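Local coordinates for hypothetical 39.9 kDa protein (Saccharomyces cerevisiae, PDB 2GA8) that acts as an ATP-dependent P-loop kinase that could be involved in endoplasmic reticulum membrane assembly, at residues 47-52 with 154-159; 79-84 with 108-113; 99-104 with 172-177. One frame throughout, in Å; residues are numbered along the deposited sequence.

Interaction 1: 47-52 with 154-159; sequences IINEKY and NIAQIV
The side-chain amide of Asn49, on helix 47-58, grips the backbone where residues 154-159 enter strand 156-160, an outermost strand of the five-stranded parallel sheet of this P-loop kinase. Ala156 N donates to Asn49 OD1 at 2.9 Å, in the carbonyl plane and on a lone pair, while the weak, bent bond from Ile155 N reaches the same oxygen. The other half of the amide answers back: Asn49 ND2 donates to Ala156 O at 3.1 Å, almost straight at 171° and with the acceptor in the amide plane. Both ends of the group are thereby used, which fixes its rotation and fits OD1 and ND2 as placed. Asn154 lies across it, the two amide planes turned 44° apart. Further out the contact is apolar. With CG2 trans to the backbone N, Ile48 points that methyl at Ile155 CD1 (3.9 Å) and Ala156 CB (4.0 Å). Helix 222-227 closes the far end, where Tyr52 OH bonds Ser227 OG and Phe223 packs against the tyrosine edge-to-face. Over one face of the Tyr52 ring sits Ile155 CG2, in a CH-pi contact 3.8 Å from the ring centroid and displaced toward the rim.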
# COMPACT_ATOMS: atom_id res chain seq x y z
N ILE A 47 4.57 -16.75 2.85
CA ILE A 47 5.24 -17.82 2.10
C ILE A 47 6.66 -17.41 1.73
O ILE A 47 7.61 -18.19 1.90
CB ILE A 47 4.47 -18.16 0.81
CG1 ILE A 47 3.17 -18.88 1.15
CG2 ILE A 47 5.34 -19.01 -0.11
CD1 ILE A 47 2.25 -19.11 -0.04
N ILE A 48 6.81 -16.19 1.23
CA ILE A 48 8.12 -15.71 0.83
C ILE A 48 9.08 -15.60 2.02
O ILE A 48 10.22 -16.06 1.95
CB ILE A 48 8.01 -14.33 0.13
CG1 ILE A 48 7.27 -14.51 -1.21
CG2 ILE A 48 9.41 -13.75 -0.10
CD1 ILE A 48 6.90 -13.20 -1.91
N ASN A 49 8.61 -15.01 3.11
CA ASN A 49 9.47 -14.87 4.28
C ASN A 49 9.85 -16.22 4.87
O ASN A 49 10.97 -16.40 5.34
CB ASN A 49 8.80 -13.99 5.34
CG ASN A 49 8.74 -12.54 4.92
OD1 ASN A 49 9.67 -12.03 4.30
ND2 ASN A 49 7.65 -11.86 5.27
N GLU A 50 8.93 -17.18 4.83
CA GLU A 50 9.22 -18.51 5.35
C GLU A 50 10.31 -19.19 4.52
O GLU A 50 11.22 -19.82 5.08
CB GLU A 50 7.95 -19.37 5.35
CG GLU A 50 7.05 -19.08 6.53
CD GLU A 50 5.71 -19.79 6.44
OE1 GLU A 50 5.70 -20.98 6.06
OE2 GLU A 50 4.68 -19.16 6.76
N LYS A 51 10.23 -19.05 3.20
CA LYS A 51 11.23 -19.63 2.32
C LYS A 51 12.59 -19.02 2.64
O LYS A 51 13.61 -19.72 2.67
CB LYS A 51 10.89 -19.35 0.86
CG LYS A 51 9.73 -20.15 0.31
CD LYS A 51 9.35 -19.64 -1.08
CE LYS A 51 8.34 -20.54 -1.76
NZ LYS A 51 8.91 -21.89 -2.05
N TYR A 52 12.61 -17.71 2.88
CA TYR A 52 13.86 -17.04 3.19
C TYR A 52 14.43 -17.52 4.52
O TYR A 52 15.64 -17.73 4.65
CB TYR A 52 13.67 -15.53 3.23
CG TYR A 52 14.98 -14.78 3.35
CD1 TYR A 52 15.98 -14.92 2.39
CD2 TYR A 52 15.23 -13.94 4.44
CE1 TYR A 52 17.19 -14.25 2.50
CE2 TYR A 52 16.44 -13.26 4.57
CZ TYR A 52 17.42 -13.42 3.60
OH TYR A 52 18.61 -12.76 3.72
N ASN A 154 12.81 -10.31 7.67
CA ASN A 154 11.80 -10.56 6.66
C ASN A 154 12.11 -9.75 5.42
O ASN A 154 12.49 -8.58 5.52
CB ASN A 154 10.41 -10.18 7.19
CG ASN A 154 10.00 -11.05 8.36
OD1 ASN A 154 10.07 -12.27 8.29
ND2 ASN A 154 9.56 -10.42 9.44
N ILE A 155 11.98 -10.37 4.26
CA ILE A 155 12.27 -9.67 3.02
C ILE A 155 11.02 -9.19 2.29
O ILE A 155 11.11 -8.45 1.32
CB ILE A 155 13.11 -10.54 2.06
CG1 ILE A 155 12.41 -11.87 1.79
CG2 ILE A 155 14.50 -10.77 2.66
CD1 ILE A 155 13.05 -12.69 0.67
N ALA A 156 9.86 -9.62 2.77
CA ALA A 156 8.61 -9.20 2.13
C ALA A 156 7.71 -8.51 3.15
O ALA A 156 7.63 -8.92 4.31
CB ALA A 156 7.89 -10.42 1.54
N GLN A 157 7.05 -7.45 2.71
CA GLN A 157 6.15 -6.69 3.57
C GLN A 157 4.93 -6.31 2.74
O GLN A 157 5.02 -6.22 1.52
CB GLN A 157 6.85 -5.43 4.08
CG GLN A 157 5.99 -4.53 4.97
CD GLN A 157 5.45 -5.25 6.19
OE1 GLN A 157 4.57 -6.10 6.10
NE2 GLN A 157 5.99 -4.91 7.36
N ILE A 158 3.80 -6.11 3.40
CA ILE A 158 2.58 -5.72 2.70
C ILE A 158 2.27 -4.26 2.99
O ILE A 158 2.60 -3.74 4.05
CB ILE A 158 1.36 -6.56 3.13
CG1 ILE A 158 1.18 -6.48 4.65
CG2 ILE A 158 1.53 -8.02 2.69
CD1 ILE A 158 -0.08 -7.17 5.16
N VAL A 159 1.63 -3.61 2.02
CA VAL A 159 1.22 -2.22 2.19
C VAL A 159 -0.26 -2.17 1.86
O VAL A 159 -0.65 -2.16 0.69
CB VAL A 159 1.97 -1.25 1.25
CG1 VAL A 159 1.33 0.14 1.32
CG2 VAL A 159 3.44 -1.16 1.63

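Interaction 2: 79-84 with 108-113; sequences LKTLQP and PVKYSA
Lys110 O takes the N-H of Leu82 at 2.7 Å in a nearly straight bond, the donor lying almost on the line of the C=O bond. Thr81 CA adds a CA-H...O contact to the same oxygen. One residue back, Lys110 N donates to Lys80 O at 3.1 Å, so Lys110 uses both its N-H and its C=O on the chain that flanks it. A water bridges Lys80 N and Pro108 O, accepting from the first and donating to the second. Leu79 packs CD1 on Pro108 CB at 4.1 Å. The two direct backbone bonds make Thr81 and Lys110 a parallel bridge pair, in which the short, weakly bonded strand 80-81 and strand 109-111 of a beta-alpha-beta unit, joined through helix 84-92, lie side by side at the margin of a mixed sheet. On the face with Thr81, Lys110 holds CG between its backbone N and carbonyl carbon (chi1 64°) and runs extended past the neighbouring strand. Its CE lies 3.4 Å from Thr81 OG1, and its NZ reaches on to a hydrogen bond with Val76 O. A leucine in place of Lys110 would probably leave Val76 O without this donor and Thr81 OG1 without the methylene beside it. On the face with Val109, the methylenes of Lys80 run alongside it, CG to CG1 at 3.8 Å. Beyond the bridge Leu82 CB meets Val109 CG2 at 4.0 Å. Leu82 CD2 also approaches Tyr111 CD2 at 4.0 Å, obliquely to the ring, while Val87 of helix 84-92 touches both of these side chains.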
# COMPACT_ATOMS: atom_id res chain seq x y z
N LEU A 79 10.21 17.41 -1.80
CA LEU A 79 9.04 17.97 -1.13
C LEU A 79 9.37 19.25 -0.38
O LEU A 79 10.47 19.40 0.14
CB LEU A 79 8.46 16.96 -0.14
CG LEU A 79 7.93 15.64 -0.71
CD1 LEU A 79 7.30 14.85 0.43
CD2 LEU A 79 6.92 15.90 -1.81
N LYS A 80 8.41 20.17 -0.32
CA LYS A 80 8.63 21.41 0.39
C LYS A 80 8.46 21.14 1.88
O LYS A 80 7.66 20.29 2.28
CB LYS A 80 7.66 22.50 -0.08
CG LYS A 80 6.44 22.70 0.80
CD LYS A 80 5.60 23.87 0.30
CE LYS A 80 4.43 24.15 1.24
NZ LYS A 80 4.90 24.53 2.60
N THR A 81 9.22 21.86 2.70
CA THR A 81 9.14 21.69 4.14
C THR A 81 7.98 22.47 4.73
O THR A 81 7.77 23.64 4.40
CB THR A 81 10.45 22.18 4.82
OG1 THR A 81 11.56 21.44 4.30
CG2 THR A 81 10.38 21.98 6.32
N LEU A 82 7.21 21.81 5.59
CA LEU A 82 6.10 22.47 6.25
C LEU A 82 6.78 23.25 7.36
O LEU A 82 7.19 22.68 8.36
CB LEU A 82 5.13 21.44 6.84
CG LEU A 82 3.84 21.99 7.45
CD1 LEU A 82 3.04 22.76 6.40
CD2 LEU A 82 3.02 20.85 8.01
N GLN A 83 6.92 24.56 7.16
CA GLN A 83 7.57 25.42 8.14
C GLN A 83 7.01 25.22 9.55
O GLN A 83 5.82 24.97 9.72
CB GLN A 83 7.44 26.89 7.72
CG GLN A 83 8.16 27.22 6.42
CD GLN A 83 9.64 26.87 6.45
OE1 GLN A 83 10.36 27.28 7.37
NE2 GLN A 83 10.09 26.12 5.45
N PRO A 84 7.87 25.34 10.57
CA PRO A 84 7.49 25.18 11.97
C PRO A 84 6.16 25.83 12.36
O PRO A 84 5.37 25.24 13.10
CB PRO A 84 8.67 25.78 12.72
CG PRO A 84 9.82 25.38 11.84
CD PRO A 84 9.30 25.70 10.46
N PRO A 108 2.24 16.79 -1.17
CA PRO A 108 2.69 16.33 0.15
C PRO A 108 3.79 17.25 0.66
O PRO A 108 4.57 17.79 -0.13
CB PRO A 108 3.21 14.92 -0.13
CG PRO A 108 2.39 14.48 -1.30
CD PRO A 108 2.36 15.71 -2.17
N VAL A 109 3.84 17.43 1.97
CA VAL A 109 4.86 18.26 2.59
C VAL A 109 5.54 17.46 3.69
O VAL A 109 4.98 16.48 4.20
CB VAL A 109 4.25 19.57 3.17
CG1 VAL A 109 3.67 20.40 2.03
CG2 VAL A 109 3.17 19.24 4.19
N LYS A 110 6.76 17.86 4.05
CA LYS A 110 7.53 17.16 5.07
C LYS A 110 7.88 18.05 6.26
O LYS A 110 7.81 19.27 6.18
CB LYS A 110 8.83 16.66 4.46
CG LYS A 110 9.74 17.79 3.99
CD LYS A 110 10.98 17.28 3.29
CE LYS A 110 11.84 18.45 2.80
NZ LYS A 110 12.99 17.99 1.97
N TYR A 111 8.26 17.41 7.37
CA TYR A 111 8.66 18.11 8.58
C TYR A 111 9.23 17.14 9.60
O TYR A 111 8.89 15.96 9.61
CB TYR A 111 7.49 18.89 9.17
CG TYR A 111 6.36 18.05 9.72
CD1 TYR A 111 6.38 17.60 11.04
CD2 TYR A 111 5.27 17.72 8.93
CE1 TYR A 111 5.34 16.84 11.56
CE2 TYR A 111 4.22 16.95 9.43
CZ TYR A 111 4.27 16.52 10.74
OH TYR A 111 3.23 15.76 11.24
N SER A 112 10.11 17.65 10.46
CA SER A 112 10.73 16.83 11.50
C SER A 112 9.75 16.57 12.63
O SER A 112 9.28 17.50 13.29
CB SER A 112 11.97 17.54 12.04
OG SER A 112 12.88 17.83 10.99
N ALA A 113 9.44 15.29 12.85
CA ALA A 113 8.51 14.90 13.91
C ALA A 113 9.27 14.53 15.18
O ALA A 113 10.49 14.37 15.15
CB ALA A 113 7.66 13.72 13.44
O HOH W 1 5.71 19.81 -1.65

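Interaction 3: 99-104 with 172-177; sequences DHVEDV and DLFKDP
Val101 makes the first touch, laying CG1 against Leu173 CD1 at 3.9 Å with the two side chains crossing at about a right angle, while its CG2 packs more loosely against Phe174 CD1. It sits inside a type I beta turn from His100 to Asp103, closed by Asp103 N donating to His100 O, and the turn presents Val101 and Glu102 together to residues 172-177. Glu102 then carries the polar part of the contact. Its CG is anti to the carbonyl carbon (chi1 -58°) and the chain beyond is extended, which lays the side chain flat over the Phe174 ring. CG stands in a CH-pi contact 3.5 Å from the ring centroid, directly above the centre, and the carboxylate stacks on the same ring with the planes only 13° apart. A bound mercury ion lies about 3 Å from the Phe174 side chain. Lys175 N donates to Glu102 OE2 at 2.6 Å, a short bond on the syn side but 32° out of the carboxylate plane. Waters take up more of the acid: one donates to OE2 at 2.7 Å and also to Leu173 O, and another donates to OE1 at 2.9 Å. With this backbone N-H and two waters on it, the carboxylate is held in place and its negative charge probably eased. Past Glu102, Asp103 turns to its own loop, where OD1 accepts from Asn105 N, while Asp176 OD2 bonds Thr179 OG1. The contact thus joins two loops, one leading from helix 84-92 to strand 109-111, the other running from helix 168-171 to helix 178-181.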
# COMPACT_ATOMS: atom_id res chain seq x y z
N ASP A 99 -8.61 23.52 4.56
CA ASP A 99 -8.88 23.97 3.20
C ASP A 99 -8.41 23.08 2.06
O ASP A 99 -8.54 23.46 0.89
CB ASP A 99 -8.30 25.38 3.00
CG ASP A 99 -8.82 26.38 4.01
OD1 ASP A 99 -10.05 26.40 4.25
OD2 ASP A 99 -8.01 27.16 4.55
N HIS A 100 -7.89 21.89 2.36
CA HIS A 100 -7.40 21.02 1.30
C HIS A 100 -7.81 19.55 1.40
O HIS A 100 -7.30 18.72 0.66
CB HIS A 100 -5.87 21.09 1.25
CG HIS A 100 -5.34 22.45 0.91
ND1 HIS A 100 -5.44 23.00 -0.35
CD2 HIS A 100 -4.72 23.38 1.68
CE1 HIS A 100 -4.90 24.20 -0.35
NE2 HIS A 100 -4.46 24.46 0.87
N VAL A 101 -8.75 19.24 2.28
CA VAL A 101 -9.20 17.86 2.46
C VAL A 101 -9.73 17.16 1.21
O VAL A 101 -9.72 15.93 1.14
CB VAL A 101 -10.26 17.76 3.58
CG1 VAL A 101 -9.64 18.17 4.90
CG2 VAL A 101 -11.46 18.64 3.25
N GLU A 102 -10.20 17.93 0.23
CA GLU A 102 -10.73 17.34 -1.00
C GLU A 102 -9.90 17.73 -2.22
O GLU A 102 -10.31 17.50 -3.36
CB GLU A 102 -12.18 17.78 -1.21
CG GLU A 102 -13.12 17.42 -0.07
CD GLU A 102 -14.55 17.86 -0.33
OE1 GLU A 102 -15.23 17.24 -1.18
OE2 GLU A 102 -15.00 18.83 0.32
N ASP A 103 -8.73 18.32 -1.98
CA ASP A 103 -7.85 18.76 -3.06
C ASP A 103 -6.85 17.68 -3.47
O ASP A 103 -5.81 17.50 -2.83
CB ASP A 103 -7.11 20.02 -2.60
CG ASP A 103 -6.20 20.59 -3.66
OD1 ASP A 103 -6.19 20.06 -4.80
OD2 ASP A 103 -5.49 21.57 -3.36
N VAL A 104 -7.16 16.97 -4.55
CA VAL A 104 -6.29 15.90 -5.02
C VAL A 104 -4.95 16.42 -5.54
O VAL A 104 -4.03 15.63 -5.74
CB VAL A 104 -6.97 15.05 -6.13
CG1 VAL A 104 -8.26 14.45 -5.60
CG2 VAL A 104 -7.24 15.91 -7.37
N ASP A 172 -15.51 14.97 7.93
CA ASP A 172 -16.45 15.95 8.46
C ASP A 172 -16.20 17.33 7.86
O ASP A 172 -17.03 18.23 7.98
CB ASP A 172 -16.34 16.05 9.98
CG ASP A 172 -16.77 14.78 10.69
OD1 ASP A 172 -17.80 14.20 10.30
OD2 ASP A 172 -16.07 14.37 11.64
N LEU A 173 -15.04 17.50 7.24
CA LEU A 173 -14.68 18.77 6.64
C LEU A 173 -15.04 18.85 5.16
O LEU A 173 -14.88 19.90 4.53
CB LEU A 173 -13.18 19.02 6.82
CG LEU A 173 -12.70 19.08 8.27
CD1 LEU A 173 -11.18 19.18 8.31
CD2 LEU A 173 -13.34 20.27 8.97
N PHE A 174 -15.53 17.75 4.60
CA PHE A 174 -15.92 17.73 3.20
C PHE A 174 -17.01 18.77 2.98
O PHE A 174 -17.82 19.03 3.88
CB PHE A 174 -16.45 16.35 2.81
CG PHE A 174 -15.41 15.45 2.19
CD1 PHE A 174 -14.16 15.29 2.79
CD2 PHE A 174 -15.69 14.76 1.02
CE1 PHE A 174 -13.21 14.44 2.22
CE2 PHE A 174 -14.74 13.91 0.45
CZ PHE A 174 -13.50 13.75 1.05
N LYS A 175 -17.03 19.38 1.80
CA LYS A 175 -18.03 20.40 1.49
C LYS A 175 -19.42 19.83 1.77
O LYS A 175 -20.36 20.56 2.06
CB LYS A 175 -17.92 20.83 0.03
CG LYS A 175 -18.83 22.00 -0.34
CD LYS A 175 -18.51 23.23 0.49
CE LYS A 175 -19.49 24.36 0.20
NZ LYS A 175 -19.22 25.56 1.04
N ASP A 176 -19.53 18.50 1.68
CA ASP A 176 -20.79 17.82 1.93
C ASP A 176 -20.54 16.64 2.88
O ASP A 176 -20.45 15.49 2.44
CB ASP A 176 -21.39 17.32 0.61
CG ASP A 176 -22.77 16.74 0.79
OD1 ASP A 176 -23.66 17.46 1.28
OD2 ASP A 176 -22.97 15.56 0.43
N PRO A 177 -20.41 16.93 4.18
CA PRO A 177 -20.17 15.93 5.23
C PRO A 177 -21.12 14.74 5.20
O PRO A 177 -20.71 13.61 5.46
CB PRO A 177 -20.30 16.74 6.51
CG PRO A 177 -19.81 18.09 6.10
CD PRO A 177 -20.50 18.28 4.77
O HOH W 2 -18.05 17.17 -0.64
O HOH W 3 -13.95 20.62 1.97

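From the N terminus, residues 47-52 come first, and their partner 154-159 lies 102 residues on, so interaction 1 closes a long loop that brings helix 47-58 onto an outermost strand of the parallel sheet. Within that loop, interaction 2 closes a much shorter one, pairing 79-84 with 108-113 at the margin of the mixed sheet. Residues 99-104, between those strands in sequence, find 172-177 only after the loop of interaction 1 has ended; interaction 3, which joins the loop before strand 109-111 to that between helices 168-171 and 178-181, therefore crosses both others. Centres lie about 37 Å apart for 1 and 3, on opposite sides of the chain's centre, and about 21 Å for 2 and 3.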